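PDB 5XHX: helix-turn-helix transcriptional regulator from Pseudomonas aeruginosa, which probably binds DNA and regulates transcription as a LuxR-family protein, represented here by its ligand-binding domain without the helix-turn-helix part. Local coordinates for residues L16-L20 / I31-T35; F28-L32 / A168-K172; D43-A47 / S59-E63; L73-Y77 / E114-Y119; F87-S91 / E128-N132. All blocks are in the same frame, centred on the assembly; numbering follows the deposited sequence.

Interaction 1: residues L16-L20 / I31-T35; sequences LGKLL and ILAQT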
# COMPACT_ATOMS: atom_id res chain seq x y z
N LEU A 16 5.18 -7.94 -2.00
CA LEU A 16 4.60 -6.64 -1.70
C LEU A 16 3.29 -6.44 -2.46
O LEU A 16 2.32 -5.92 -1.91
CB LEU A 16 5.62 -5.55 -2.03
CG LEU A 16 5.20 -4.11 -1.75
CD1 LEU A 16 4.74 -3.93 -0.30
CD2 LEU A 16 6.35 -3.17 -2.10
N GLY A 17 3.25 -6.86 -3.73
CA GLY A 17 2.02 -6.68 -4.50
C GLY A 17 0.86 -7.47 -3.92
O GLY A 17 -0.27 -6.98 -3.85
N LYS A 18 1.12 -8.71 -3.50
CA LYS A 18 0.08 -9.53 -2.88
C LYS A 18 -0.42 -8.93 -1.57
O LYS A 18 -1.60 -9.04 -1.23
CB LYS A 18 0.66 -10.95 -2.67
CG LYS A 18 -0.06 -11.87 -1.69
CD LYS A 18 0.83 -13.10 -1.39
CE LYS A 18 0.14 -14.10 -0.47
NZ LYS A 18 -1.32 -14.12 -0.71
N LEU A 19 0.46 -8.26 -0.83
CA LEU A 19 0.07 -7.62 0.43
C LEU A 19 -0.78 -6.39 0.16
O LEU A 19 -1.85 -6.21 0.78
CB LEU A 19 1.34 -7.26 1.20
CG LEU A 19 1.19 -6.49 2.50
CD1 LEU A 19 0.35 -7.30 3.48
CD2 LEU A 19 2.59 -6.22 3.06
N LEU A 20 -0.35 -5.55 -0.78
CA LEU A 20 -1.12 -4.36 -1.14
C LEU A 20 -2.46 -4.73 -1.75
O LEU A 20 -3.44 -4.00 -1.56
CB LEU A 20 -0.31 -3.50 -2.12
CG LEU A 20 0.97 -2.94 -1.51
CD1 LEU A 20 1.76 -2.08 -2.50
CD2 LEU A 20 0.62 -2.15 -0.24
N ILE A 31 -2.09 -11.89 5.79
CA ILE A 31 -1.03 -11.73 4.80
C ILE A 31 0.09 -10.84 5.34
O ILE A 31 1.27 -11.08 5.08
CB ILE A 31 -1.59 -11.18 3.47
CG1 ILE A 31 -2.67 -12.12 2.92
CG2 ILE A 31 -0.44 -11.00 2.44
CD1 ILE A 31 -2.21 -13.55 2.78
N LEU A 32 -0.26 -9.80 6.10
CA LEU A 32 0.77 -8.95 6.70
C LEU A 32 1.63 -9.74 7.68
O LEU A 32 2.87 -9.69 7.64
CB LEU A 32 0.11 -7.74 7.37
CG LEU A 32 1.05 -6.80 8.15
CD1 LEU A 32 2.27 -6.39 7.31
CD2 LEU A 32 0.29 -5.57 8.62
N ALA A 33 0.99 -10.50 8.58
CA ALA A 33 1.75 -11.31 9.53
C ALA A 33 2.61 -12.36 8.83
O ALA A 33 3.74 -12.63 9.25
CB ALA A 33 0.79 -12.00 10.51
N GLN A 34 2.08 -12.97 7.77
CA GLN A 34 2.88 -13.95 7.03
C GLN A 34 4.04 -13.29 6.30
O GLN A 34 5.14 -13.86 6.22
CB GLN A 34 1.99 -14.73 6.05
CG GLN A 34 1.07 -15.73 6.78
CD GLN A 34 0.05 -16.39 5.86
OE1 GLN A 34 -0.02 -16.10 4.67
NE2 GLN A 34 -0.75 -17.29 6.43
N THR A 35 3.82 -12.09 5.76
CA THR A 35 4.93 -11.35 5.14
C THR A 35 6.04 -11.08 6.15
O THR A 35 7.22 -11.35 5.89
CB THR A 35 4.42 -10.04 4.53
OG1 THR A 35 3.31 -10.31 3.69
CG2 THR A 35 5.52 -9.37 3.70
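Leu19 of helix 11-21 and Ile31 and Leu32 of helix 28-36 meet in an antiparallel helical hairpin at the N-terminal end of the ligand-binding domain. The axes of the two short segments run at 157° to each other and come within 10.0 Å, and the CA atoms of Leu19 and Ile31 are the nearest pair across the segments. Leu19 does most of the filling. With its CG trans to the backbone N (chi1 176°), the side chain swings across to the facing helix, and CD1 settles 3.6 Å from Leu32 CA. The same methyl touches Ile31 CG2 and Leu32 CB, both at 3.9 Å, so one branch of the leucine is wedged between two consecutive residues. Its other branch, CD2, faces Thr35, with 4.2 Å between CD2 and Thr35 OG1. That hydroxyl is engaged at home: Thr35 OG1 donates to Ile31 O over 2.6 Å, and the Thr35 backbone N reaches the same oxygen from the opposite face of the carbonyl plane. At the exposed margin Lys18 crosses Ile31 at about a right angle, its bent end meeting the isoleucine tip, Lys18 NZ 3.6 Å from Ile31 CD1. Leu16 packs on Leu16 and Leu20 on Leu20 of the second subunit, while Leu19 also reaches Trp165 and Leu169 of helix 153-173. The result is an apolar, leucine-rich seam typical of an antiparallel helix pair, here bordering a dimer interface.

Interaction 2: residues F28-L32 / A168-K172; sequences FWRIL and ALMKK
Met170 runs from helix 153-173 into a groove made by Trp29 and Leu32 of helix 28-36. Its CB lies 4.1 Å from Trp29 CH2. The next atom makes the main contact: with CG trans to the carbonyl carbon (chi1 -67°), Met170 CG comes 3.8 Å from Trp29 CZ3, at the edge of the indole and near its plane. On another side the same CG meets Leu32 CD2 at 4.1 Å, and both neighbours cross the methionine at about a right angle. Beyond it, SD packs on Tyr131 of strand 127-134, and the chain bends at its last torsion. The two helices are almost exactly antiparallel, 175° between segment axes, and lie 12.1 Å apart on one face of the antiparallel sheet of this alpha-beta-alpha sandwich; Leu143 touches Trp29, Leu32 and Met170 from that sheet. From the preceding position on each helix, Leu169 CD1 sits at the edge of the Phe28 ring, 4.0 Å from Phe28 CE1. Phe28 turns its edge to the indole face, with Phe28 CD2 3.8 Å above the Trp29 ring plane, over its centre. At the polar corner of that indole, Trp29 NE1 is hydrogen-bonded to Glu177 OE2.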
# COMPACT_ATOMS: atom_id res chain seq x y z
N PHE A 28 -6.37 -9.61 5.07
CA PHE A 28 -5.22 -8.69 5.02
C PHE A 28 -4.25 -8.93 6.18
O PHE A 28 -3.04 -9.03 5.97
CB PHE A 28 -5.69 -7.24 5.04
CG PHE A 28 -4.59 -6.26 5.35
CD1 PHE A 28 -3.66 -5.89 4.37
CD2 PHE A 28 -4.44 -5.73 6.63
CE1 PHE A 28 -2.63 -5.01 4.65
CE2 PHE A 28 -3.41 -4.84 6.93
CZ PHE A 28 -2.50 -4.48 5.93
N TRP A 29 -4.76 -9.01 7.41
CA TRP A 29 -3.86 -9.14 8.56
C TRP A 29 -3.09 -10.45 8.51
O TRP A 29 -1.91 -10.50 8.89
CB TRP A 29 -4.63 -9.01 9.88
CG TRP A 29 -5.18 -7.64 10.06
CD1 TRP A 29 -6.48 -7.27 9.95
CD2 TRP A 29 -4.44 -6.45 10.34
NE1 TRP A 29 -6.60 -5.93 10.17
CE2 TRP A 29 -5.36 -5.40 10.41
CE3 TRP A 29 -3.08 -6.17 10.57
CZ2 TRP A 29 -4.98 -4.08 10.68
CZ3 TRP A 29 -2.70 -4.86 10.84
CH2 TRP A 29 -3.65 -3.83 10.88
N ARG A 30 -3.74 -11.53 8.06
CA ARG A 30 -3.01 -12.78 7.88
C ARG A 30 -1.86 -12.62 6.89
O ARG A 30 -0.76 -13.12 7.13
CB ARG A 30 -3.96 -13.90 7.42
CG ARG A 30 -3.24 -15.26 7.29
CD ARG A 30 -4.15 -16.41 6.82
NE ARG A 30 -4.86 -16.11 5.58
CZ ARG A 30 -4.39 -16.36 4.35
NH1 ARG A 30 -3.20 -16.92 4.18
NH2 ARG A 30 -5.13 -16.04 3.29
N ILE A 31 -2.09 -11.89 5.79
CA ILE A 31 -1.03 -11.73 4.80
C ILE A 31 0.09 -10.84 5.34
O ILE A 31 1.27 -11.08 5.08
CB ILE A 31 -1.59 -11.18 3.47
CG1 ILE A 31 -2.67 -12.12 2.92
CG2 ILE A 31 -0.44 -11.00 2.44
CD1 ILE A 31 -2.21 -13.55 2.78
N LEU A 32 -0.26 -9.80 6.10
CA LEU A 32 0.77 -8.95 6.70
C LEU A 32 1.63 -9.74 7.68
O LEU A 32 2.87 -9.69 7.64
CB LEU A 32 0.11 -7.74 7.37
CG LEU A 32 1.05 -6.80 8.15
CD1 LEU A 32 2.27 -6.39 7.31
CD2 LEU A 32 0.29 -5.57 8.62
N ALA A 168 2.49 2.52 7.86
CA ALA A 168 1.73 3.22 6.82
C ALA A 168 0.59 2.35 6.31
O ALA A 168 -0.55 2.80 6.16
CB ALA A 168 2.65 3.63 5.67
N LEU A 169 0.90 1.08 6.04
CA LEU A 169 -0.10 0.12 5.60
C LEU A 169 -1.20 -0.05 6.64
O LEU A 169 -2.39 -0.08 6.31
CB LEU A 169 0.57 -1.23 5.33
CG LEU A 169 0.66 -1.90 3.98
CD1 LEU A 169 0.99 -3.37 4.24
CD2 LEU A 169 -0.63 -1.75 3.21
N MET A 170 -0.80 -0.27 7.90
CA MET A 170 -1.79 -0.47 8.97
C MET A 170 -2.77 0.69 9.02
O MET A 170 -3.98 0.49 9.09
CB MET A 170 -1.08 -0.64 10.32
CG MET A 170 -0.26 -1.93 10.40
SD MET A 170 0.73 -2.03 11.90
CE MET A 170 -0.62 -1.82 13.11
N LYS A 171 -2.25 1.92 8.99
CA LYS A 171 -3.11 3.10 9.04
C LYS A 171 -4.08 3.11 7.86
O LYS A 171 -5.27 3.40 8.04
CB LYS A 171 -2.24 4.36 9.05
CG LYS A 171 -3.01 5.68 9.16
CD LYS A 171 -3.96 5.70 10.35
CE LYS A 171 -4.33 7.12 10.77
NZ LYS A 171 -3.28 7.73 11.67
N LYS A 172 -3.61 2.76 6.67
CA LYS A 172 -4.49 2.76 5.51
C LYS A 172 -5.52 1.64 5.59
O LYS A 172 -6.65 1.81 5.12
CB LYS A 172 -3.67 2.65 4.22
CG LYS A 172 -2.86 3.92 3.92
CD LYS A 172 -3.79 5.13 3.83
CE LYS A 172 -3.03 6.42 3.56
NZ LYS A 172 -2.54 7.07 4.81

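Interaction 3: residues D43-A47 / S59-E63; sequences DNWAA and SFMEE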
# COMPACT_ATOMS: atom_id res chain seq x y z
N ASP A 43 4.74 -17.06 15.24
CA ASP A 43 3.92 -18.25 15.41
C ASP A 43 2.45 -17.94 15.64
O ASP A 43 1.62 -18.83 15.46
CB ASP A 43 4.44 -19.09 16.58
CG ASP A 43 5.84 -19.59 16.35
OD1 ASP A 43 6.13 -19.98 15.21
OD2 ASP A 43 6.64 -19.58 17.31
N ASN A 44 2.13 -16.73 16.06
CA ASN A 44 0.74 -16.32 16.24
C ASN A 44 0.70 -14.81 16.00
O ASN A 44 1.73 -14.14 15.95
CB ASN A 44 0.22 -16.71 17.63
CG ASN A 44 -1.28 -17.03 17.65
OD1 ASN A 44 -2.07 -16.40 16.93
ND2 ASN A 44 -1.68 -18.01 18.48
N TRP A 45 -0.51 -14.29 15.84
CA TRP A 45 -0.66 -12.86 15.59
C TRP A 45 -2.08 -12.45 15.89
O TRP A 45 -3.00 -13.28 15.88
CB TRP A 45 -0.28 -12.50 14.14
CG TRP A 45 -1.01 -13.31 13.13
CD1 TRP A 45 -0.59 -14.47 12.54
CD2 TRP A 45 -2.29 -13.03 12.58
NE1 TRP A 45 -1.55 -14.93 11.66
CE2 TRP A 45 -2.61 -14.06 11.68
CE3 TRP A 45 -3.22 -12.00 12.78
CZ2 TRP A 45 -3.79 -14.09 10.96
CZ3 TRP A 45 -4.41 -12.04 12.09
CH2 TRP A 45 -4.68 -13.08 11.18
N ALA A 46 -2.26 -11.16 16.16
CA ALA A 46 -3.57 -10.58 16.33
C ALA A 46 -3.51 -9.12 15.92
O ALA A 46 -2.48 -8.46 16.11
CB ALA A 46 -4.06 -10.71 17.78
N ALA A 47 -4.58 -8.62 15.31
CA ALA A 47 -4.74 -7.20 15.06
C ALA A 47 -5.93 -6.69 15.87
O ALA A 47 -7.01 -7.29 15.83
CB ALA A 47 -4.94 -6.91 13.57
N SER A 59 -8.79 -9.09 13.79
CA SER A 59 -8.47 -10.37 13.17
C SER A 59 -7.41 -11.03 14.02
O SER A 59 -6.63 -10.35 14.68
CB SER A 59 -7.99 -10.17 11.71
OG SER A 59 -7.72 -11.40 11.07
N PHE A 60 -7.40 -12.36 14.03
CA PHE A 60 -6.33 -13.07 14.73
C PHE A 60 -6.20 -14.46 14.14
O PHE A 60 -7.11 -14.98 13.49
CB PHE A 60 -6.56 -13.09 16.25
CG PHE A 60 -7.77 -13.86 16.70
CD1 PHE A 60 -9.04 -13.32 16.56
CD2 PHE A 60 -7.63 -15.10 17.30
CE1 PHE A 60 -10.16 -14.03 17.00
CE2 PHE A 60 -8.74 -15.81 17.74
CZ PHE A 60 -10.00 -15.28 17.59
N MET A 61 -5.02 -15.05 14.35
CA MET A 61 -4.64 -16.26 13.62
C MET A 61 -5.65 -17.39 13.84
O MET A 61 -6.04 -18.08 12.89
CB MET A 61 -3.24 -16.71 14.03
CG MET A 61 -2.74 -17.90 13.22
SD MET A 61 -1.14 -18.53 13.73
CE MET A 61 -1.57 -19.50 15.18
N GLU A 62 -6.07 -17.60 15.08
CA GLU A 62 -6.96 -18.70 15.43
C GLU A 62 -8.44 -18.36 15.29
O GLU A 62 -9.28 -19.06 15.85
CB GLU A 62 -6.67 -19.18 16.86
CG GLU A 62 -5.33 -19.86 17.04
CD GLU A 62 -5.08 -20.28 18.48
OE1 GLU A 62 -4.00 -19.94 19.02
OE2 GLU A 62 -5.96 -20.93 19.08
N GLU A 63 -8.77 -17.30 14.54
CA GLU A 63 -10.15 -16.84 14.50
C GLU A 63 -11.06 -17.90 13.89
O GLU A 63 -10.65 -18.71 13.06
CB GLU A 63 -10.26 -15.52 13.71
CG GLU A 63 -9.95 -15.64 12.22
CD GLU A 63 -9.66 -14.29 11.59
OE1 GLU A 63 -9.13 -14.26 10.46
OE2 GLU A 63 -9.95 -13.25 12.22
O HOH W 1 -4.72 -16.63 17.36
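Strands 44-50 and 56-60 pair antiparallel, with Ala46 and Phe60 as a non-hydrogen-bonded pair and Ala47 and Ser59 as the hydrogen-bonded pair beside it. Ala47 N gives a nearly straight bond to Ser59 O (2.8 Å, 174°), Ser59 N returns one to Ala47 O, and Met61 N adds a third to Trp45 O. Ala46 CB and Phe60 CB touch on one face of the sheet. On the other, the Trp45 ring lies along the departing chain. Its CG stands between the backbone N and the carbonyl carbon (chi1 53°), which brings the indole back over the neighbouring strand: the Phe60 carbonyl carbon and Met61 N cover one face, and Met61 CB makes a CH-pi contact 3.6 Å from the centroid of the five-membered ring. Met61 SD makes an oblique Met-aromatic contact with that ring. This is the open end of the beta hairpin, where strand 56-60 gives way to a type I turn from Phe60 to Glu63; Trp45 also packs on Arg30 and Ala33 of helix 28-36. Asn44 clasps the turn with both ends of its amide. ND2 donates to the anti lone pair of Glu62 OE1 (3.1 Å, 142°), while OD1 takes the Trp45 N-H in its carbonyl plane at 2.8 Å and also accepts from a water that links it to Glu62 N. Across the turn, Glu63 OE2 accepts from Phe60 N, which lies above the carboxylate plane.

Interaction 4: residues L73-Y77 / E114-Y119; sequences LISRY and EYYNTY
Tyr77 and Tyr119 stack face to face at the centre of an aromatic cluster that joins helix 72-81 to helix 114-123, an antiparallel pair with segment axes at 158°. The ring centroids are 4.5 Å apart and the planes 28° from parallel, with Tyr77 CD1 over the middle of the Tyr119 ring. Tyr115 completes the cluster from the side: its CE1 lies in the plane of the Tyr77 ring, at the edge, 3.4 Å from Tyr77 CE1, and neither ring covers the other. Tyr119 is also stacked with Tyr123 of its own helix, while Tyr77 OH is hydrogen-bonded to Asp85. Leu73 closes another flank, its CD2 4.0 Å from Thr118 CB, and Ile74 CD1 touches Tyr119 CE1. Helix 114-123 has a wider pi-type turn at 116-119; Glu114 O accepts from both Thr118 N and Thr118 OG1. At the exposed border Arg76 and Glu114 form a salt bridge between the helices. The guanidinium and carboxylate planes are 55° apart, so the groups do not lie flat against each other; Glu114 OE2 comes in at the guanidinium edge, 2.4 Å from Arg76 NH1, too short for its length to be trusted, with weak bonds from Arg76 NH2 to both carboxylate oxygens.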
# COMPACT_ATOMS: atom_id res chain seq x y z
N LEU A 73 -11.74 -17.73 26.42
CA LEU A 73 -10.58 -16.89 26.73
C LEU A 73 -10.59 -15.58 25.96
O LEU A 73 -10.09 -14.58 26.46
CB LEU A 73 -9.29 -17.65 26.42
CG LEU A 73 -8.59 -18.30 27.60
CD1 LEU A 73 -7.32 -19.00 27.13
CD2 LEU A 73 -8.29 -17.23 28.63
N ILE A 74 -11.14 -15.57 24.74
CA ILE A 74 -11.20 -14.33 23.97
C ILE A 74 -12.14 -13.34 24.65
O ILE A 74 -11.82 -12.16 24.83
CB ILE A 74 -11.63 -14.60 22.52
CG1 ILE A 74 -10.64 -15.55 21.83
CG2 ILE A 74 -11.76 -13.29 21.77
CD1 ILE A 74 -9.26 -14.97 21.61
N SER A 75 -13.33 -13.82 25.04
CA SER A 75 -14.28 -12.98 25.76
C SER A 75 -13.69 -12.48 27.07
O SER A 75 -13.85 -11.30 27.42
CB SER A 75 -15.57 -13.75 26.00
OG SER A 75 -16.44 -13.01 26.83
N ARG A 76 -12.96 -13.34 27.80
CA ARG A 76 -12.32 -12.91 29.04
C ARG A 76 -11.30 -11.82 28.77
O ARG A 76 -11.18 -10.86 29.55
CB ARG A 76 -11.65 -14.08 29.75
CG ARG A 76 -12.61 -15.13 30.33
CD ARG A 76 -11.94 -15.82 31.51
NE ARG A 76 -11.84 -14.91 32.64
CZ ARG A 76 -10.95 -15.01 33.62
NH1 ARG A 76 -10.05 -15.99 33.63
NH2 ARG A 76 -10.96 -14.11 34.60
N TYR A 77 -10.50 -11.97 27.71
CA TYR A 77 -9.57 -10.92 27.35
C TYR A 77 -10.31 -9.61 27.13
O TYR A 77 -9.99 -8.59 27.74
CB TYR A 77 -8.77 -11.32 26.09
CG TYR A 77 -7.73 -10.30 25.72
CD1 TYR A 77 -6.50 -10.27 26.35
CD2 TYR A 77 -8.00 -9.35 24.76
CE1 TYR A 77 -5.55 -9.33 26.02
CE2 TYR A 77 -7.04 -8.39 24.42
CZ TYR A 77 -5.83 -8.38 25.05
OH TYR A 77 -4.89 -7.43 24.74
N GLU A 114 -3.20 -13.22 36.25
CA GLU A 114 -4.03 -14.22 35.59
C GLU A 114 -3.82 -14.19 34.08
O GLU A 114 -3.77 -15.24 33.43
CB GLU A 114 -5.50 -14.01 35.94
CG GLU A 114 -6.42 -15.08 35.37
CD GLU A 114 -7.85 -14.91 35.85
OE1 GLU A 114 -8.12 -13.89 36.51
OE2 GLU A 114 -8.69 -15.79 35.57
N TYR A 115 -3.71 -12.98 33.51
CA TYR A 115 -3.47 -12.85 32.07
C TYR A 115 -2.29 -13.70 31.61
O TYR A 115 -2.37 -14.43 30.62
CB TYR A 115 -3.26 -11.36 31.72
CG TYR A 115 -2.81 -11.16 30.30
CD1 TYR A 115 -3.72 -11.23 29.26
CD2 TYR A 115 -1.46 -10.97 29.99
CE1 TYR A 115 -3.33 -11.10 27.95
CE2 TYR A 115 -1.05 -10.82 28.65
CZ TYR A 115 -2.01 -10.89 27.65
OH TYR A 115 -1.70 -10.77 26.32
N TYR A 116 -1.19 -13.67 32.36
CA TYR A 116 0.00 -14.43 31.98
C TYR A 116 -0.28 -15.93 31.92
O TYR A 116 0.15 -16.62 30.98
CB TYR A 116 1.13 -14.14 32.98
CG TYR A 116 2.43 -14.87 32.72
CD1 TYR A 116 3.31 -14.42 31.75
CD2 TYR A 116 2.79 -16.00 33.46
CE1 TYR A 116 4.51 -15.07 31.51
CE2 TYR A 116 3.99 -16.66 33.22
CZ TYR A 116 4.85 -16.19 32.25
OH TYR A 116 6.04 -16.83 32.00
N ASN A 117 -1.00 -16.46 32.90
CA ASN A 117 -1.16 -17.90 33.03
C ASN A 117 -2.33 -18.45 32.22
O ASN A 117 -2.43 -19.67 32.05
CB ASN A 117 -1.34 -18.28 34.49
CG ASN A 117 -0.10 -18.05 35.28
OD1 ASN A 117 0.84 -18.85 35.22
ND2 ASN A 117 -0.05 -16.95 36.02
N THR A 118 -3.19 -17.58 31.72
CA THR A 118 -4.34 -18.06 30.97
C THR A 118 -4.20 -17.65 29.50
O THR A 118 -3.82 -18.47 28.66
CB THR A 118 -5.63 -17.53 31.61
OG1 THR A 118 -5.61 -16.09 31.64
CG2 THR A 118 -5.73 -18.03 33.06
N TYR A 119 -4.46 -16.38 29.20
CA TYR A 119 -4.49 -15.94 27.81
C TYR A 119 -3.10 -15.98 27.17
O TYR A 119 -2.92 -16.56 26.10
CB TYR A 119 -5.10 -14.54 27.73
CG TYR A 119 -5.25 -14.02 26.33
CD1 TYR A 119 -6.48 -14.08 25.67
CD2 TYR A 119 -4.17 -13.47 25.66
CE1 TYR A 119 -6.60 -13.61 24.36
CE2 TYR A 119 -4.28 -13.01 24.37
CZ TYR A 119 -5.49 -13.08 23.72
OH TYR A 119 -5.59 -12.60 22.43

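Interaction 5: residues F87-S91 / E128-N132; sequences FYQVS and EVQYN
Phe87 of helix 86-92 packs against Gln130 and Glu128, which point from the neighbouring strand 127-134 of the antiparallel sheet at the middle of this alpha-beta-alpha sandwich. The helix lies over the sheet with its axis 28° from the strand direction. Phe87 has by far the most area buried: its CG is trans to the carbonyl carbon, and the ring enters the gap between the two polar side chains, which stand on alternate strand positions and so face the helix together. Gln130 slides past the phenylalanine in the opposite direction. Both its aliphatic part and its amide touch: Gln130 CB is 3.4 Å from Phe87 CD1 and Gln130 OE1 3.3 Å from Phe87 CB. Glu128 meets the CD2/CE2 side of the ring, coming from the opposite direction to Phe87: OE1 lies over one face, OE2 is 3.2 Å from Phe87 CE2, and the carboxylate plane is turned 38° from the ring. This buried carboxylate is hydrogen-bonded through OE1 to Ser144 OG on the adjoining strand 140-147. Leu102 and Ile105 also pack on Phe87. Further along the strand, Asn132 sits beneath the next helical turn, with its ND2 3.8 Å from Ser91 CB and 3.9 Å from Val90 CG1. The amides of this strand face are tied to each other: Gln130 NE2 donates to Asn132 OD1 over 2.7 Å, 16° out of the Gln130 amide plane.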
# COMPACT_ATOMS: atom_id res chain seq x y z
N PHE A 87 0.93 -4.89 26.74
CA PHE A 87 0.83 -4.16 25.48
C PHE A 87 -0.35 -3.21 25.46
O PHE A 87 -0.31 -2.19 24.76
CB PHE A 87 0.77 -5.15 24.31
CG PHE A 87 2.10 -5.78 24.02
CD1 PHE A 87 3.04 -5.11 23.25
CD2 PHE A 87 2.45 -7.02 24.55
CE1 PHE A 87 4.29 -5.68 22.98
CE2 PHE A 87 3.71 -7.59 24.29
CZ PHE A 87 4.62 -6.91 23.50
N TYR A 88 -1.41 -3.50 26.22
CA TYR A 88 -2.47 -2.50 26.38
C TYR A 88 -1.96 -1.31 27.19
O TYR A 88 -2.19 -0.16 26.84
CB TYR A 88 -3.71 -3.08 27.05
CG TYR A 88 -4.59 -1.98 27.62
CD1 TYR A 88 -5.35 -1.17 26.78
CD2 TYR A 88 -4.62 -1.72 28.98
CE1 TYR A 88 -6.16 -0.16 27.28
CE2 TYR A 88 -5.43 -0.69 29.51
CZ TYR A 88 -6.19 0.08 28.64
OH TYR A 88 -6.99 1.10 29.09
N GLN A 89 -1.25 -1.59 28.29
CA GLN A 89 -0.80 -0.51 29.15
C GLN A 89 0.18 0.42 28.43
O GLN A 89 0.13 1.64 28.61
CB GLN A 89 -0.17 -1.09 30.42
CG GLN A 89 -1.18 -1.78 31.38
CD GLN A 89 -2.23 -0.82 32.00
OE1 GLN A 89 -2.05 0.40 32.02
NE2 GLN A 89 -3.33 -1.39 32.53
N VAL A 90 1.06 -0.14 27.60
CA VAL A 90 2.00 0.71 26.85
C VAL A 90 1.25 1.57 25.83
O VAL A 90 1.67 2.70 25.53
CB VAL A 90 3.10 -0.16 26.20
CG1 VAL A 90 2.67 -0.67 24.83
CG2 VAL A 90 4.44 0.58 26.12
N SER A 91 0.11 1.10 25.32
CA SER A 91 -0.68 1.94 24.43
C SER A 91 -1.26 3.15 25.15
O SER A 91 -1.53 4.17 24.52
CB SER A 91 -1.80 1.12 23.78
OG SER A 91 -2.94 0.99 24.62
N GLU A 128 6.75 -11.68 22.37
CA GLU A 128 5.78 -10.89 21.63
C GLU A 128 6.42 -9.58 21.21
O GLU A 128 7.20 -8.99 21.97
CB GLU A 128 4.53 -10.60 22.48
CG GLU A 128 3.32 -10.16 21.67
CD GLU A 128 2.09 -9.88 22.53
OE1 GLU A 128 1.13 -9.21 22.03
OE2 GLU A 128 2.08 -10.30 23.71
N VAL A 129 6.06 -9.10 20.02
CA VAL A 129 6.28 -7.71 19.65
C VAL A 129 4.96 -7.17 19.14
O VAL A 129 4.07 -7.91 18.75
CB VAL A 129 7.37 -7.51 18.57
CG1 VAL A 129 8.69 -8.06 19.03
CG2 VAL A 129 6.92 -8.15 17.24
N GLN A 130 4.86 -5.85 19.12
CA GLN A 130 3.65 -5.20 18.65
C GLN A 130 4.02 -3.91 17.94
O GLN A 130 4.79 -3.11 18.47
CB GLN A 130 2.73 -4.92 19.84
CG GLN A 130 1.33 -4.52 19.51
CD GLN A 130 0.48 -4.41 20.77
OE1 GLN A 130 -0.20 -5.35 21.16
NE2 GLN A 130 0.59 -3.28 21.43
N TYR A 131 3.44 -3.69 16.76
CA TYR A 131 3.40 -2.36 16.16
C TYR A 131 2.18 -1.61 16.68
O TYR A 131 1.06 -2.12 16.57
CB TYR A 131 3.33 -2.44 14.63
CG TYR A 131 4.58 -2.94 13.93
CD1 TYR A 131 5.61 -2.06 13.56
CD2 TYR A 131 4.72 -4.28 13.60
CE1 TYR A 131 6.74 -2.52 12.88
CE2 TYR A 131 5.83 -4.75 12.93
CZ TYR A 131 6.84 -3.87 12.57
OH TYR A 131 7.92 -4.35 11.90
N ASN A 132 2.40 -0.40 17.22
CA ASN A 132 1.34 0.45 17.77
C ASN A 132 1.16 1.67 16.89
O ASN A 132 2.12 2.44 16.71
CB ASN A 132 1.67 0.95 19.18
CG ASN A 132 1.48 -0.08 20.24
OD1 ASN A 132 1.60 -1.27 19.97
ND2 ASN A 132 1.14 0.37 21.45

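In the fold
Interactions 1 and 2 share helix 28-36 and, with centres 8 Å apart, form one continuous apolar layer in which Leu19 meets Leu169 and Phe28; both touch the second subunit. Interaction 3 follows along the chain and lies within the loop closed by interaction 2, whose Trp29 packs on Ala47 and Ser59. Interactions 3 and 5 reach the same sheet from centres 15 Å apart. Interaction 4 lies across the chain's centre from interaction 1, about 29 Å between centres, and meets interaction 3 through Phe60 and Ile74. Interactions 4 and 5 alternate along the chain, interlacing helices 72-81 and 86-92 with helix 114-123 and strand 127-134. The sheet thus separates a dimer-facing helical layer from the helices on its other side.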